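Local coordinates for protein copper-transporting atpase (Sulfolobus solfataricus, PDB 2YJ5) that probably uses ATP hydrolysis to move copper or related cations across the cell membrane, this chain being its cytoplasmic ATP-binding and phosphorylation part, at residues Tyr41-Val46 and Ser134-Pro139; Asn34-Leu39 and Ser159-Asp164; Thr30-Lys35 and Val201-Asp206. The protein carries 1 engineered substitution. One frame throughout, in Å; residues are numbered along the deposited sequence.

Interaction 1: residues Tyr41-Val46 and Ser134-Pro139. With A99 (5'-O-[(S)-hydroxy{[(R)-hydroxy({(S)-hydroxy[(1S)-1-(2-nitrophenyl)ethoxy]phosphoryl}oxy)phosphoryl]oxy}phosphoryl]adenosine), chain C.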
loop_
_atom_site.group_PDB
_atom_site.type_symbol
_atom_site.label_atom_id
_atom_site.label_comp_id
_atom_site.label_asym_id
_atom_site.label_seq_id
_atom_site.Cartn_x
_atom_site.Cartn_y
_atom_site.Cartn_z
ATOM N N TYR A 41 5.761 -1.380 -0.458
ATOM C CA TYR A 41 5.765 -2.753 0.059
ATOM C C TYR A 41 4.469 -3.149 0.747
ATOM O O TYR A 41 4.253 -4.321 1.015
ATOM C CB TYR A 41 6.933 -2.996 1.013
ATOM C CG TYR A 41 8.284 -3.030 0.339
ATOM C CD1 TYR A 41 8.720 -4.171 -0.337
ATOM C CD2 TYR A 41 9.130 -1.926 0.382
ATOM C CE1 TYR A 41 9.976 -4.201 -0.961
ATOM C CE2 TYR A 41 10.375 -1.947 -0.232
ATOM C CZ TYR A 41 10.795 -3.085 -0.902
ATOM O OH TYR A 41 12.033 -3.092 -1.515
ATOM N N GLY A 42 3.605 -2.176 1.018
ATOM C CA GLY A 42 2.393 -2.416 1.791
ATOM C C GLY A 42 2.687 -2.763 3.248
ATOM O O GLY A 42 2.098 -3.688 3.814
ATOM N N THR A 43 3.595 -2.014 3.866
ATOM C CA THR A 43 4.119 -2.395 5.173
ATOM C C THR A 43 4.325 -1.196 6.124
ATOM O O THR A 43 5.318 -0.474 6.028
ATOM C CB THR A 43 5.432 -3.203 5.011
ATOM O OG1 THR A 43 5.783 -3.811 6.259
ATOM C CG2 THR A 43 6.585 -2.310 4.522
ATOM N N PRO A 44 3.385 -0.986 7.062
ATOM C CA PRO A 44 3.454 0.194 7.941
ATOM C C PRO A 44 4.711 0.247 8.825
ATOM O O PRO A 44 5.160 -0.791 9.328
ATOM C CB PRO A 44 2.197 0.061 8.803
ATOM C CG PRO A 44 1.836 -1.411 8.746
ATOM C CD PRO A 44 2.226 -1.845 7.362
ATOM N N ILE A 45 5.287 1.444 8.975
ATOM C CA ILE A 45 6.295 1.705 9.992
ATOM C C ILE A 45 5.958 3.011 10.676
ATOM O O ILE A 45 5.176 3.806 10.133
ATOM C CB ILE A 45 7.718 1.846 9.416
ATOM C CG1 ILE A 45 7.816 3.090 8.542
ATOM C CG2 ILE A 45 8.113 0.610 8.642
ATOM C CD1 ILE A 45 9.252 3.514 8.234
ATOM N N VAL A 46 6.554 3.241 11.850
ATOM C CA VAL A 46 6.405 4.512 12.564
ATOM C C VAL A 46 7.355 5.585 12.020
ATOM O O VAL A 46 8.560 5.440 12.119
ATOM C CB VAL A 46 6.702 4.347 14.064
ATOM C CG1 VAL A 46 6.698 5.710 14.764
ATOM C CG2 VAL A 46 5.728 3.361 14.710
ATOM N N SER A 134 3.385 5.498 8.350
ATOM C CA SER A 134 3.469 5.470 6.871
ATOM C C SER A 134 3.857 4.107 6.276
ATOM O O SER A 134 4.274 3.206 6.989
ATOM C CB SER A 134 4.465 6.521 6.347
ATOM O OG SER A 134 4.043 7.842 6.640
ATOM N N ASP A 135 3.727 3.985 4.954
ATOM C CA ASP A 135 4.097 2.782 4.210
ATOM C C ASP A 135 5.553 2.903 3.742
ATOM O O ASP A 135 6.167 3.957 3.894
ATOM C CB ASP A 135 3.162 2.620 3.008
ATOM C CG ASP A 135 3.109 1.197 2.481
ATOM O OD1 ASP A 135 4.127 0.471 2.585
ATOM O OD2 ASP A 135 2.040 0.806 1.958
ATOM N N VAL A 136 6.112 1.832 3.187
ATOM C CA VAL A 136 7.501 1.859 2.715
ATOM C C VAL A 136 7.606 1.750 1.180
ATOM O O VAL A 136 7.171 0.756 0.591
ATOM C CB VAL A 136 8.340 0.726 3.343
ATOM C CG1 VAL A 136 9.810 0.894 2.956
ATOM C CG2 VAL A 136 8.161 0.679 4.877
ATOM N N PRO A 137 8.203 2.766 0.535
ATOM C CA PRO A 137 8.320 2.829 -0.924
ATOM C C PRO A 137 9.358 1.851 -1.475
ATOM O O PRO A 137 10.437 1.716 -0.891
ATOM C CB PRO A 137 8.783 4.274 -1.183
ATOM C CG PRO A 137 8.634 4.996 0.141
ATOM C CD PRO A 137 8.779 3.957 1.183
ATOM N N ARG A 138 9.025 1.188 -2.586
ATOM C CA ARG A 138 9.954 0.295 -3.266
ATOM C C ARG A 138 11.100 1.104 -3.879
ATOM O O ARG A 138 10.878 2.199 -4.402
ATOM C CB ARG A 138 9.232 -0.503 -4.350
ATOM C CG ARG A 138 8.123 -1.416 -3.837
ATOM C CD ARG A 138 7.640 -2.381 -4.914
ATOM N NE ARG A 138 6.639 -3.315 -4.402
ATOM C CZ ARG A 138 6.923 -4.522 -3.914
ATOM N NH1 ARG A 138 8.183 -4.942 -3.890
ATOM N NH2 ARG A 138 5.954 -5.311 -3.455
ATOM N N PRO A 139 12.327 0.559 -3.829
ATOM C CA PRO A 139 13.490 1.308 -4.328
ATOM C C PRO A 139 13.292 1.663 -5.798
ATOM O O PRO A 139 13.319 0.788 -6.668
ATOM C CB PRO A 139 14.665 0.347 -4.131
ATOM C CG PRO A 139 14.068 -1.004 -3.803
ATOM C CD PRO A 139 12.583 -0.886 -3.693
HETATM C "C'" A99 C . -2.249 -0.847 7.601
HETATM N N1 A99 C . -3.785 -0.003 17.424
HETATM C C2 A99 C . -4.038 1.293 17.164
HETATM N N3 A99 C . -5.000 1.707 16.311
HETATM C C4 A99 C . -5.798 0.824 15.662
HETATM C C5 A99 C . -5.576 -0.617 15.892
HETATM C C6 A99 C . -4.494 -1.008 16.850
HETATM N N6 A99 C . -4.207 -2.304 17.158
HETATM N N7 A99 C . -6.491 -1.245 15.126
HETATM C C8 A99 C . -7.220 -0.301 14.463
HETATM N N9 A99 C . -6.800 0.937 14.778
HETATM P PA A99 C . -8.805 -1.137 10.678
HETATM P PB A99 C . -7.134 -1.020 8.454
HETATM P PG A99 C . -4.749 0.202 7.698
HETATM O "O'L" A99 C . -2.104 -1.568 3.974
HETATM O "O'M" A99 C . -0.432 -2.512 4.837
HETATM C "C1'" A99 C . 0.027 0.603 4.784
HETATM O O1A A99 C . -9.916 -1.025 9.658
HETATM C C1B A99 C . -7.354 2.232 14.274
HETATM O O1B A99 C . -7.576 -2.432 8.128
HETATM O O1G A99 C . -5.209 1.539 8.252
HETATM C "C2'" A99 C . -0.819 -0.315 5.404
HETATM N "N2'" A99 C . -1.125 -1.512 4.711
HETATM O "O2'" A99 C . -6.573 4.239 13.296
HETATM O O2A A99 C . -8.547 -2.437 11.418
HETATM C C2B A99 C . -6.449 2.813 13.214
HETATM O O2B A99 C . -7.648 0.175 7.673
HETATM O O2G A99 C . -3.231 -0.004 8.213
HETATM C "C3'" A99 C . -1.349 0.022 6.773
HETATM O "O3'" A99 C . -6.625 2.958 10.775
HETATM O O3A A99 C . -7.413 -0.725 10.007
HETATM C C3B A99 C . -7.027 2.236 11.940
HETATM O O3B A99 C . -5.529 -0.963 8.492
HETATM O O3G A99 C . -4.861 -0.095 6.217
HETATM C "C4'" A99 C . -0.968 1.233 7.350
HETATM O "O4'" A99 C . -8.632 2.054 13.635
HETATM C C4B A99 C . -8.515 2.327 12.225
HETATM C "C5'" A99 C . -0.124 2.111 6.676
HETATM O "O5'" A99 C . -8.956 0.041 11.773
HETATM C C5B A99 C . -9.350 1.357 11.400
HETATM C "C6'" A99 C . 0.369 1.801 5.411
HETATM C "CM'" A99 C . -2.903 -2.032 6.886
#

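Interaction 2: residues Asn34-Leu39 and Ser159-Asp164. Engineered in segment 34-39: Asn34 (natural residue Asp).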
loop_
_atom_site.group_PDB
_atom_site.type_symbol
_atom_site.label_atom_id
_atom_site.label_comp_id
_atom_site.label_asym_id
_atom_site.label_seq_id
_atom_site.Cartn_x
_atom_site.Cartn_y
_atom_site.Cartn_z
ATOM N N ASN A 34 -2.397 1.082 -8.755
ATOM C CA ASN A 34 -2.991 1.149 -7.435
ATOM C C ASN A 34 -1.837 1.288 -6.432
ATOM O O ASN A 34 -1.003 0.405 -6.332
ATOM C CB ASN A 34 -3.824 -0.103 -7.166
ATOM C CG ASN A 34 -4.380 -0.143 -5.753
ATOM O OD1 ASN A 34 -5.216 0.686 -5.379
ATOM N ND2 ASN A 34 -3.911 -1.110 -4.952
ATOM N N LYS A 35 -1.780 2.407 -5.715
ATOM C CA LYS A 35 -0.606 2.761 -4.908
ATOM C C LYS A 35 -0.130 1.670 -3.965
ATOM O O LYS A 35 0.989 1.182 -4.086
ATOM C CB LYS A 35 -0.856 4.039 -4.097
ATOM C CG LYS A 35 0.181 4.296 -2.973
ATOM C CD LYS A 35 -0.137 5.577 -2.186
ATOM C CE LYS A 35 0.891 5.870 -1.092
ATOM N NZ LYS A 35 0.679 5.108 0.175
ATOM N N THR A 36 -0.980 1.302 -3.016
ATOM C CA THR A 36 -0.568 0.438 -1.924
ATOM C C THR A 36 -0.215 -0.963 -2.412
ATOM O O THR A 36 -1.002 -1.608 -3.105
ATOM C CB THR A 36 -1.650 0.387 -0.807
ATOM O OG1 THR A 36 -2.035 1.724 -0.442
ATOM C CG2 THR A 36 -1.122 -0.329 0.426
ATOM N N GLY A 37 0.982 -1.423 -2.062
ATOM C CA GLY A 37 1.422 -2.762 -2.417
ATOM C C GLY A 37 2.122 -2.886 -3.766
ATOM O O GLY A 37 2.994 -3.747 -3.931
ATOM N N THR A 38 1.741 -2.049 -4.734
ATOM C CA THR A 38 2.455 -2.017 -6.007
ATOM C C THR A 38 3.598 -1.011 -5.986
ATOM O O THR A 38 4.747 -1.402 -6.138
ATOM C CB THR A 38 1.537 -1.761 -7.230
ATOM O OG1 THR A 38 1.376 -0.350 -7.441
ATOM C CG2 THR A 38 0.187 -2.426 -7.036
ATOM N N LEU A 39 3.301 0.276 -5.805
ATOM C CA LEU A 39 4.371 1.275 -5.679
ATOM C C LEU A 39 5.055 1.300 -4.281
ATOM O O LEU A 39 6.077 1.999 -4.086
ATOM C CB LEU A 39 3.870 2.676 -6.060
ATOM C CG LEU A 39 3.344 2.941 -7.476
ATOM C CD1 LEU A 39 2.743 4.342 -7.577
ATOM C CD2 LEU A 39 4.435 2.754 -8.522
ATOM N N SER A 159 -4.983 6.054 -5.232
ATOM C CA SER A 159 -4.804 5.617 -3.847
ATOM C C SER A 159 -6.029 5.888 -2.966
ATOM O O SER A 159 -6.860 6.745 -3.275
ATOM C CB SER A 159 -3.568 6.275 -3.234
ATOM O OG SER A 159 -3.229 5.663 -2.001
ATOM N N GLY A 160 -6.133 5.145 -1.868
ATOM C CA GLY A 160 -7.163 5.388 -0.877
ATOM C C GLY A 160 -6.662 6.240 0.283
ATOM O O GLY A 160 -7.457 6.825 1.021
ATOM N N ASP A 161 -5.344 6.310 0.446
ATOM C CA ASP A 161 -4.735 7.084 1.529
ATOM C C ASP A 161 -5.058 8.570 1.421
ATOM O O ASP A 161 -5.507 9.045 0.374
ATOM C CB ASP A 161 -3.213 6.884 1.555
ATOM C CG ASP A 161 -2.801 5.571 2.207
ATOM O OD1 ASP A 161 -3.631 4.636 2.252
ATOM O OD2 ASP A 161 -1.645 5.472 2.675
ATOM N N LYS A 162 -4.815 9.301 2.507
ATOM C CA LYS A 162 -5.164 10.718 2.578
ATOM C C LYS A 162 -4.298 11.584 1.666
ATOM O O LYS A 162 -3.190 11.203 1.296
ATOM C CB LYS A 162 -5.087 11.223 4.023
ATOM N N GLU A 163 -4.820 12.757 1.320
ATOM C CA GLU A 163 -4.149 13.692 0.418
ATOM C C GLU A 163 -2.681 13.958 0.762
ATOM O O GLU A 163 -1.848 14.099 -0.137
ATOM C CB GLU A 163 -4.917 15.019 0.356
ATOM C CG GLU A 163 -5.721 15.219 -0.923
ATOM C CD GLU A 163 -4.835 15.383 -2.146
ATOM O OE1 GLU A 163 -3.595 15.425 -1.979
ATOM O OE2 GLU A 163 -5.374 15.471 -3.273
ATOM N N ASP A 164 -2.369 14.043 2.054
ATOM C CA ASP A 164 -0.999 14.312 2.484
ATOM C C ASP A 164 -0.055 13.233 1.940
ATOM O O ASP A 164 0.990 13.530 1.357
ATOM C CB ASP A 164 -0.909 14.376 4.022
ATOM C CG ASP A 164 -1.507 15.659 4.606
ATOM O OD1 ASP A 164 -2.749 15.718 4.786
ATOM O OD2 ASP A 164 -0.730 16.601 4.907
#

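Interaction 3: residues Thr30-Lys35 and Val201-Asp206. Engineered in segment 30-35: Asn34 (natural residue Asp).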
loop_
_atom_site.group_PDB
_atom_site.type_symbol
_atom_site.label_atom_id
_atom_site.label_comp_id
_atom_site.label_asym_id
_atom_site.label_seq_id
_atom_site.Cartn_x
_atom_site.Cartn_y
_atom_site.Cartn_z
ATOM N N THR A 30 -2.301 3.769 -21.843
ATOM C CA THR A 30 -2.405 4.372 -20.519
ATOM C C THR A 30 -2.019 3.357 -19.446
ATOM O O THR A 30 -2.396 2.187 -19.543
ATOM C CB THR A 30 -3.847 4.865 -20.257
ATOM O OG1 THR A 30 -4.218 5.793 -21.278
ATOM C CG2 THR A 30 -3.982 5.541 -18.881
ATOM N N ILE A 31 -1.263 3.804 -18.441
ATOM C CA ILE A 31 -0.862 2.949 -17.310
ATOM C C ILE A 31 -1.385 3.477 -15.973
ATOM O O ILE A 31 -1.202 4.653 -15.645
ATOM C CB ILE A 31 0.668 2.804 -17.196
ATOM C CG1 ILE A 31 1.251 2.268 -18.499
ATOM C CG2 ILE A 31 1.038 1.856 -16.069
ATOM C CD1 ILE A 31 2.745 2.438 -18.583
ATOM N N ILE A 32 -2.028 2.604 -15.205
ATOM C CA ILE A 32 -2.572 2.991 -13.910
ATOM C C ILE A 32 -2.081 2.096 -12.778
ATOM O O ILE A 32 -2.242 0.876 -12.822
ATOM C CB ILE A 32 -4.093 2.936 -13.914
ATOM C CG1 ILE A 32 -4.648 3.775 -15.063
ATOM C CG2 ILE A 32 -4.646 3.395 -12.553
ATOM C CD1 ILE A 32 -6.145 3.879 -15.067
ATOM N N PHE A 33 -1.475 2.712 -11.774
ATOM C CA PHE A 33 -1.059 2.021 -10.557
ATOM C C PHE A 33 -2.081 2.182 -9.419
ATOM O O PHE A 33 -2.574 3.272 -9.152
ATOM C CB PHE A 33 0.285 2.560 -10.073
ATOM C CG PHE A 33 1.435 2.222 -10.971
ATOM C CD1 PHE A 33 1.727 3.009 -12.071
ATOM C CD2 PHE A 33 2.225 1.113 -10.721
ATOM C CE1 PHE A 33 2.782 2.689 -12.911
ATOM C CE2 PHE A 33 3.291 0.786 -11.553
ATOM C CZ PHE A 33 3.566 1.578 -12.651
ATOM N N ASN A 34 -2.397 1.082 -8.755
ATOM C CA ASN A 34 -2.991 1.149 -7.435
ATOM C C ASN A 34 -1.837 1.288 -6.432
ATOM O O ASN A 34 -1.003 0.405 -6.332
ATOM C CB ASN A 34 -3.824 -0.103 -7.166
ATOM C CG ASN A 34 -4.380 -0.143 -5.753
ATOM O OD1 ASN A 34 -5.216 0.686 -5.379
ATOM N ND2 ASN A 34 -3.911 -1.110 -4.952
ATOM N N LYS A 35 -1.780 2.407 -5.715
ATOM C CA LYS A 35 -0.606 2.761 -4.908
ATOM C C LYS A 35 -0.130 1.670 -3.965
ATOM O O LYS A 35 0.989 1.182 -4.086
ATOM C CB LYS A 35 -0.856 4.039 -4.097
ATOM C CG LYS A 35 0.181 4.296 -2.973
ATOM C CD LYS A 35 -0.137 5.577 -2.186
ATOM C CE LYS A 35 0.891 5.870 -1.092
ATOM N NZ LYS A 35 0.679 5.108 0.175
ATOM N N VAL A 201 -6.117 0.532 -21.467
ATOM C CA VAL A 201 -5.530 0.668 -20.146
ATOM C C VAL A 201 -4.793 -0.590 -19.687
ATOM O O VAL A 201 -5.331 -1.702 -19.739
ATOM C CB VAL A 201 -6.632 1.004 -19.100
ATOM C CG1 VAL A 201 -6.063 0.981 -17.689
ATOM C CG2 VAL A 201 -7.272 2.345 -19.387
ATOM N N LEU A 202 -3.557 -0.420 -19.236
ATOM C CA LEU A 202 -2.944 -1.451 -18.410
ATOM C C LEU A 202 -2.979 -0.986 -16.958
ATOM O O LEU A 202 -2.685 0.178 -16.655
ATOM C CB LEU A 202 -1.505 -1.763 -18.834
ATOM C CG LEU A 202 -0.971 -3.028 -18.151
ATOM C CD1 LEU A 202 0.115 -3.686 -18.976
ATOM C CD2 LEU A 202 -0.480 -2.772 -16.716
ATOM N N MET A 203 -3.349 -1.895 -16.065
ATOM C CA MET A 203 -3.391 -1.569 -14.655
ATOM C C MET A 203 -2.666 -2.596 -13.798
ATOM O O MET A 203 -2.723 -3.803 -14.056
ATOM C CB MET A 203 -4.823 -1.402 -14.168
ATOM C CG MET A 203 -4.868 -0.875 -12.743
ATOM S SD MET A 203 -6.526 -0.616 -12.118
ATOM C CE MET A 203 -6.864 -2.277 -11.565
ATOM N N ILE A 204 -1.982 -2.088 -12.779
ATOM C CA ILE A 204 -1.220 -2.904 -11.836
ATOM C C ILE A 204 -1.827 -2.767 -10.421
ATOM O O ILE A 204 -2.081 -1.650 -9.961
ATOM C CB ILE A 204 0.275 -2.453 -11.832
ATOM C CG1 ILE A 204 0.678 -1.945 -13.228
ATOM C CG2 ILE A 204 1.203 -3.561 -11.338
ATOM C CD1 ILE A 204 2.150 -2.042 -13.526
ATOM N N GLY A 205 -2.055 -3.899 -9.750
ATOM C CA GLY A 205 -2.688 -3.937 -8.433
ATOM C C GLY A 205 -2.144 -5.003 -7.477
ATOM O O GLY A 205 -1.209 -5.731 -7.821
ATOM N N ASP A 206 -2.728 -5.109 -6.280
ATOM C CA ASP A 206 -2.200 -6.016 -5.250
ATOM C C ASP A 206 -3.230 -6.675 -4.303
ATOM O O ASP A 206 -3.513 -7.879 -4.404
ATOM C CB ASP A 206 -1.132 -5.299 -4.413
ATOM C CG ASP A 206 -0.325 -6.260 -3.552
ATOM O OD1 ASP A 206 -0.106 -7.410 -3.998
ATOM O OD2 ASP A 206 0.095 -5.873 -2.437
#

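Interaction 1: residues Tyr41-Val46 and Ser134-Pro139
Val136 O accepts the backbone N-H of Tyr41 in a nearly straight bond, with Tyr41 N 2.8 Å from Val136 O. Next along, Asp135 reaches across with its carboxylate. Its CG is anti to the backbone N (chi1 -159°), and this puts Asp135 OD1 2.8 Å from Thr43 N, to which it is hydrogen-bonded. That donor meets OD1 from above the carboxylate plane, 48° out of it. OD2 has a weak hydrogen bond from outside, with Thr40. At the far end Ile45 and Ser134 form an antiparallel hydrogen-bonded pair. Ile45 N gives to Ser134 O, and Ser134 N gives to Ile45 O.

The apolar part centres on Val136. Val136 CG2 lies 3.4 Å from Thr43 CG2 and also touches CG2 of Ile45. Its CG1 meets the Tyr41 ring at CD2. The ring itself lies against Arg138. CG of Arg138 sits over the centre of one face of the Tyr41 ring, 4.2 Å from the centroid, a CH-pi contact. The extended chain then takes the guanidinium past the CD1-CE1 side, with Arg138 NH1 3.5 Å from Tyr41 CE1. Ring and guanidinium planes are 47° apart, so the two groups are not stacked flat. NE and NH2 of Arg138 make weak hydrogen bonds to the carbonyls of Thr38 and Gly37, which may help to hold the guanidinium beside the ring. CD of Pro139 meets the tyrosine hydroxyl end.

The nitrophenyl group of the bound caged ATP lies by this crossing. Its C4' is 3.7 Å from CB of Pro44, and its C1' is 3.5 Å from Asp135 OD2. The two segments are the paired connections of a P-type ATPase, which join the HAD-type phosphorylation domain to the inserted nucleotide-binding domain and form the hinge between them.

Interaction 2: residues Asn34-Leu39 and Ser159-Asp164
Ser159 OG accepts the backbone N-H of Asp161, with Asp161 N 3.3 Å from Ser159 OG, which makes an ST turn. The stem of Lys35 lies against the same oxygen, Lys35 CD being 3.1 Å from Ser159 OG. CB of Lys35 packs on CB of the serine. Lys35 CG is anti to the backbone N (chi1 166°), and the chain runs straight past Ser159 as far as CE. Only chi4 bends, at -82°, and turns the ammonium toward Asp161. Lys35 NZ to Asp161 OD2 measures 3.4 Å, a weak hydrogen bond within a salt bridge.

Asn34-Leu39 carries the NKTGT form of the P-type ATPase signature DKTGT, and Ser159-Asp161 is the SGD turn after strand 154-158. Both loops line the HAD-type active site. Lys35, Thr36, Ser159, Gly160 and Asp161 have been seen to bind ATP in a structure of this protein; here the caged nucleotide touches Thr36.

The lysine stem is covered further by Lys165 and Leu169 of helix 163-172. Thr38 OG1 gives to Asn34 O at 2.7 Å, from 40° out of the carbonyl plane, and closes the turn 34-38 on itself. Asn34 is an engineered residue, aspartate in the natural protein.

Interaction 3: residues Thr30-Lys35 and Val201-Asp206
Phe33 and Ile204 lie side by side and point the same way from neighbouring parallel strands. CD1 of Ile204 is 3.6 Å from Phe33 CE2, and its CG1 lies over one face of the ring. Phe33 CG is anti to its carbonyl carbon (chi1 -68°), which sets the ring alongside the isoleucine. Ile31 and Leu202 are on this same sheet face.

On the other face are Thr30, Ile32, Val201 and Met203. Ile32 crosses Val201 obliquely, with Ile32 CD1 3.9 Å from Val201 CG1. Met203 sends CG to 3.2 Å from Ile32 O, and its sulfur end then leads away from the neighbouring strand.

The strands 30-34 and 201-205 are adjacent in the mostly parallel central sheet of the Rossmann-like HAD fold, their axes 4.8 Å apart. Four backbone bonds hold them: Leu202 N to Thr30 O, Ile32 N to Leu202 O, Ile204 N to Ile32 O and Asn34 N to Ile204 O. Asn34 N to Ile204 O, at 3.0 Å, is nearly straight (174°).

Beyond it the strands reach the active-site end. CB of engineered Asn34 lies 4.2 Å from CA of Gly205. Asn34 OD1 is hydrogen-bonded to Lys187 NZ, and Asp206 N gives to Asp210 OD2.

After the N-terminal helices and strand 14-16 the chain enters strand 30-34, runs into the turn 35-39 and goes on to 41-46. These consecutive pieces each find a later partner. Interaction 1 closes the innermost loop, a loop of 87 residues, which holds most of the inserted nucleotide-binding domain. Interaction 2 encloses it, and interaction 3 spans furthest along the chain. Interactions 2 and 3 overlap at Asn34 and Lys35. The loops nest, and none cross. Interaction 3 joins neighbouring strands of the HAD sheet, interaction 2 brings two active-site loops together, and interaction 1 pairs the connections between the two domains. Their centres lie about 11 Å (1 to 2) and about 12 Å (2 to 3) apart.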